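Local coordinates for protein CocE/NonD family hydrolase (Staphylococcus aureus subsp. aureus COL, PDB 3III) that probably hydrolyses ester or amide bonds, as an alpha/beta-hydrolase of the CocE/NonD family with an X-Pro dipeptidyl-peptidase-like C-terminal domain, at residues G296-E299 with W300-Y303; F441-F444 with N445-N449. One frame throughout, in Å; residues are numbered along the deposited sequence.

Interaction 1: G296-E299 with W300-Y303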
loop_
_atom_site.group_PDB
_atom_site.type_symbol
_atom_site.label_atom_id
_atom_site.label_comp_id
_atom_site.label_asym_id
_atom_site.label_seq_id
_atom_site.Cartn_x
_atom_site.Cartn_y
_atom_site.Cartn_z
ATOM N N GLY A 296 9.322 8.093 -1.199
ATOM C CA GLY A 296 10.099 7.102 -0.470
ATOM C C GLY A 296 10.283 7.466 1.021
ATOM O O GLY A 296 11.321 7.174 1.626
ATOM N N ARG A 297 9.232 8.001 1.609
ATOM C CA ARG A 297 9.203 8.452 3.003
ATOM C C ARG A 297 8.157 7.643 3.794
ATOM O O ARG A 297 7.732 6.574 3.356
ATOM C CB ARG A 297 8.880 9.950 3.017
ATOM C CG ARG A 297 9.714 10.826 1.983
ATOM C CD ARG A 297 11.144 10.769 2.326
ATOM N NE ARG A 297 11.980 11.363 1.272
ATOM C CZ ARG A 297 12.468 12.596 1.258
ATOM N NH1 ARG A 297 12.177 13.463 2.221
ATOM N NH2 ARG A 297 13.223 12.967 0.210
ATOM N N LYS A 298 7.771 8.130 4.976
ATOM C CA LYS A 298 6.897 7.383 5.858
ATOM C C LYS A 298 5.396 7.636 5.534
ATOM O O LYS A 298 5.018 8.701 5.047
ATOM C CB LYS A 298 7.258 7.730 7.325
ATOM C CG LYS A 298 8.540 7.143 7.832
ATOM C CD LYS A 298 9.077 7.886 9.085
ATOM C CE LYS A 298 10.450 7.446 9.505
ATOM N NZ LYS A 298 10.654 5.996 9.883
ATOM N N GLU A 299 4.560 6.663 5.837
ATOM C CA GLU A 299 3.170 6.578 5.338
ATOM C C GLU A 299 2.212 7.648 5.841
ATOM O O GLU A 299 1.783 8.522 5.053
ATOM C CB GLU A 299 2.625 5.169 5.617
ATOM C CG GLU A 299 1.166 4.855 5.279
ATOM C CD GLU A 299 0.779 3.447 5.711
ATOM O OE1 GLU A 299 1.697 2.683 6.087
ATOM O OE2 GLU A 299 -0.407 3.064 5.726
ATOM N N TRP A 300 1.868 7.580 7.122
ATOM C CA TRP A 300 0.939 8.550 7.719
ATOM C C TRP A 300 1.618 9.922 7.818
ATOM O O TRP A 300 0.965 10.956 7.661
ATOM C CB TRP A 300 0.426 8.097 9.095
ATOM C CG TRP A 300 -0.422 6.860 9.026
ATOM C CD1 TRP A 300 -1.745 6.778 8.657
ATOM C CD2 TRP A 300 -0.004 5.521 9.293
ATOM N NE1 TRP A 300 -2.166 5.474 8.687
ATOM C CE2 TRP A 300 -1.115 4.678 9.047
ATOM C CE3 TRP A 300 1.212 4.949 9.702
ATOM C CZ2 TRP A 300 -1.075 3.307 9.244
ATOM C CZ3 TRP A 300 1.275 3.590 9.877
ATOM C CH2 TRP A 300 0.138 2.765 9.627
ATOM N N GLU A 301 2.922 9.957 8.070
ATOM C CA GLU A 301 3.645 11.229 8.064
ATOM C C GLU A 301 3.454 12.021 6.741
ATOM O O GLU A 301 3.145 13.223 6.740
ATOM C CB GLU A 301 5.110 10.991 8.379
ATOM C CG GLU A 301 6.011 12.269 8.190
ATOM C CD GLU A 301 7.462 11.904 8.366
ATOM O OE1 GLU A 301 7.863 11.603 9.552
ATOM O OE2 GLU A 301 8.188 11.913 7.357
ATOM N N SER A 302 3.561 11.336 5.607
ATOM C CA SER A 302 3.455 11.992 4.354
ATOM C C SER A 302 1.980 12.421 4.062
ATOM O O SER A 302 1.772 13.486 3.472
ATOM C CB SER A 302 3.986 11.149 3.207
ATOM O OG SER A 302 5.364 10.784 3.335
ATOM N N TYR A 303 0.999 11.613 4.481
ATOM C CA TYR A 303 -0.400 11.921 4.281
ATOM C C TYR A 303 -0.786 13.246 4.926
ATOM O O TYR A 303 -1.443 14.104 4.314
ATOM C CB TYR A 303 -1.263 10.805 4.848
ATOM C CG TYR A 303 -2.727 11.068 4.737
ATOM C CD1 TYR A 303 -3.334 11.069 3.504
ATOM C CD2 TYR A 303 -3.517 11.240 5.877
ATOM C CE1 TYR A 303 -4.686 11.287 3.384
ATOM C CE2 TYR A 303 -4.880 11.483 5.778
ATOM C CZ TYR A 303 -5.453 11.505 4.499
ATOM O OH TYR A 303 -6.797 11.672 4.348
#

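Interaction 2: F441-F444 with N445-N449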
loop_
_atom_site.group_PDB
_atom_site.type_symbol
_atom_site.label_atom_id
_atom_site.label_comp_id
_atom_site.label_asym_id
_atom_site.label_seq_id
_atom_site.Cartn_x
_atom_site.Cartn_y
_atom_site.Cartn_z
ATOM N N PHE A 441 17.050 2.309 3.252
ATOM C CA PHE A 441 15.909 3.135 2.895
ATOM C C PHE A 441 14.752 2.789 3.789
ATOM O O PHE A 441 14.694 1.664 4.302
ATOM C CB PHE A 441 15.501 2.945 1.423
ATOM C CG PHE A 441 16.555 3.400 0.416
ATOM C CD1 PHE A 441 16.733 4.766 0.124
ATOM C CD2 PHE A 441 17.395 2.480 -0.191
ATOM C CE1 PHE A 441 17.684 5.179 -0.758
ATOM C CE2 PHE A 441 18.355 2.892 -1.073
ATOM C CZ PHE A 441 18.515 4.228 -1.386
ATOM N N PRO A 442 13.799 3.730 3.963
ATOM C CA PRO A 442 12.546 3.362 4.577
ATOM C C PRO A 442 11.936 2.133 3.846
ATOM O O PRO A 442 11.924 2.068 2.611
ATOM C CB PRO A 442 11.684 4.639 4.404
ATOM C CG PRO A 442 12.685 5.732 4.206
ATOM C CD PRO A 442 13.740 5.109 3.432
ATOM N N ASP A 443 11.362 1.228 4.626
ATOM C CA ASP A 443 10.880 -0.040 4.094
ATOM C C ASP A 443 9.773 -0.480 5.031
ATOM O O ASP A 443 9.442 0.207 5.995
ATOM C CB ASP A 443 12.057 -1.025 4.021
ATOM C CG ASP A 443 11.879 -2.141 2.990
ATOM O OD1 ASP A 443 10.741 -2.497 2.612
ATOM O OD2 ASP A 443 12.926 -2.686 2.577
ATOM N N PHE A 444 9.141 -1.586 4.726
ATOM C CA PHE A 444 7.953 -2.016 5.524
ATOM C C PHE A 444 8.384 -2.755 6.822
ATOM O O PHE A 444 9.307 -3.562 6.806
ATOM C CB PHE A 444 7.078 -2.899 4.677
ATOM C CG PHE A 444 5.763 -3.241 5.323
ATOM C CD1 PHE A 444 5.531 -4.522 5.732
ATOM C CD2 PHE A 444 4.796 -2.278 5.514
ATOM C CE1 PHE A 444 4.292 -4.869 6.301
ATOM C CE2 PHE A 444 3.602 -2.587 6.089
ATOM C CZ PHE A 444 3.374 -3.893 6.514
ATOM N N ASN A 445 7.716 -2.549 7.943
ATOM C CA ASN A 445 6.669 -1.581 8.172
ATOM C C ASN A 445 7.294 -0.483 9.043
ATOM O O ASN A 445 7.555 -0.672 10.269
ATOM C CB ASN A 445 5.454 -2.323 8.836
ATOM C CG ASN A 445 4.265 -1.436 9.065
ATOM O OD1 ASN A 445 4.366 -0.219 8.838
ATOM N ND2 ASN A 445 3.141 -1.998 9.574
ATOM N N HIS A 446 7.529 0.683 8.422
ATOM C CA HIS A 446 8.265 1.805 9.053
ATOM C C HIS A 446 9.614 1.366 9.640
ATOM O O HIS A 446 9.955 1.736 10.747
ATOM C CB HIS A 446 7.423 2.520 10.120
ATOM C CG HIS A 446 6.262 3.266 9.537
ATOM N ND1 HIS A 446 5.157 2.618 9.032
ATOM C CD2 HIS A 446 6.061 4.585 9.329
ATOM C CE1 HIS A 446 4.332 3.520 8.526
ATOM N NE2 HIS A 446 4.855 4.724 8.696
ATOM N N ILE A 447 10.326 0.513 8.919
ATOM C CA ILE A 447 11.708 0.200 9.285
ATOM C C ILE A 447 12.635 1.165 8.552
ATOM O O ILE A 447 12.261 1.733 7.546
ATOM C CB ILE A 447 12.113 -1.283 9.015
ATOM C CG1 ILE A 447 12.146 -1.619 7.500
ATOM C CG2 ILE A 447 11.172 -2.212 9.815
ATOM C CD1 ILE A 447 12.703 -3.120 7.233
ATOM N N GLU A 448 13.778 1.438 9.153
ATOM C CA GLU A 448 14.755 2.379 8.556
ATOM C C GLU A 448 16.001 1.688 8.022
ATOM O O GLU A 448 16.834 2.346 7.377
ATOM C CB GLU A 448 15.120 3.466 9.561
ATOM C CG GLU A 448 13.861 4.253 9.986
ATOM C CD GLU A 448 14.120 5.481 10.809
ATOM O OE1 GLU A 448 15.278 5.743 11.239
ATOM O OE2 GLU A 448 13.120 6.224 11.047
ATOM N N ASN A 449 16.121 0.386 8.270
ATOM C CA ASN A 449 17.254 -0.424 7.710
ATOM C C ASN A 449 16.833 -1.284 6.538
ATOM O O ASN A 449 17.346 -2.391 6.356
ATOM C CB ASN A 449 17.871 -1.320 8.814
ATOM C CG ASN A 449 16.894 -2.395 9.327
ATOM O OD1 ASN A 449 15.685 -2.222 9.260
ATOM N ND2 ASN A 449 17.439 -3.540 9.758
#

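Interaction 1: G296-E299 with W300-Y303
Lys-298 and Ser-302 close the first turn of helix 299-304, with Lys-298 at the N-cap position, just after strand 290-295 of the alpha/beta-hydrolase sheet. Two donors of one residue grip the carbonyl oxygen of Lys-298: Ser-302 N at 3.1 Å and Ser-302 OG at 2.7 Å. The hydroxyl can fold back because OG lies anti to its own carbonyl carbon (chi1 -60°), which also sets it beside Arg-297 CB. One residue further on, Tyr-303 N bonds to Glu-299 O at 3.2 Å.

The close packing continues where the helix faces strand 162-168. The extended chain of Glu-299, buried against Ser-169 and Val-168, runs alongside Trp-300 and points the same way, and its carboxylate stacks on the indole with the planes 16° apart. Ser-169 follows strand 162-168, where this fold carries its nucleophile elbow, and is probably the nucleophile.

The other side, with the partly exposed Arg-297 and Glu-301, is looser. Lys-298 and Glu-301 touch only lightly, Lys-298 CD lying 3.9 Å from Glu-301 OE1. Their polar ends are held beyond the turn: Arg-297 and Lys-298 by salt bridges to Glu-336 and Glu-448, Lys-298 also by Thr-93 O, and Glu-301 by hydrogen bonds with Tyr-342 OH and Thr-96 N. Over the indole face, Glu-299 OE2 comes within 3.6 Å of Trp-300 CZ2, displaced toward the ring's rim.

Interaction 2: F441-F444 with N445-N449
The Phe-444 ring has one face covered by its neighbour Asn-445, whose CB stands 3.3 Å from the ring centroid, almost on the normal, in a CH-pi contact. The carboxamide continues the same layer: amide and ring planes are only 5° apart, and Asn-445 CG comes within 3.3 Å of Phe-444 CE2. The cis peptide bond joining the two residues brings these consecutive side chains together, with both CG atoms anti to their backbone nitrogens (chi1 -172° and -177°). At the edge of the His-446 imidazole, in the ring plane, lies Asn-445 OD1, which accepts from His-446 ND1 at 3.0 Å in a nearly straight bond.

Next to these rings the chain forms a short beta hairpin between strands 441-443 and 447-458. Asp-443 and Ile-447 are an antiparallel hydrogen-bonded pair: Asp-443 N donates to Ile-447 O and Ile-447 N to Asp-443 O, both at 3.1 Å. His-446 and Ile-447 both face Asp-443, which makes a G1 beta bulge. On the face of the sheet shared by the pair, Asp-443 CB packs on Ile-447 CG1 at 3.5 Å, while Asp-443 OD1 takes the N-H of Phe-444 at 2.8 Å and OD2 that of Gln-451.

Asn-445 ND2 in turn donates to Thr-529 O. Both ends of the amide are thus engaged, which sets its orientation, and its oxygen probably steadies the imidazole with ND1 turned to Asn-445.

Overall arrangement
Interaction 1 belongs to the alpha/beta-hydrolase part of the chain and interaction 2 to a hairpin of the C-terminal non-catalytic domain; their centres are 11 Å apart and they meet directly. Lys-298 NZ and Glu-448 OE2 form a salt bridge of 2.7 Å, and Gly-296 O packs on Pro-442 CG at 3.3 Å. The rings of His-446 and Trp-300 also touch, CE1 to CZ3 at 3.3 Å, with planes about 10° apart, and Glu-299 touches His-446 as well. The Trp-300 side chain touches a bound palmitic acid, about 4 Å away, while that of Asn-445 stands about 6 Å off. Glu-299, packed on Ser-169, puts interaction 1 beside the probable active site.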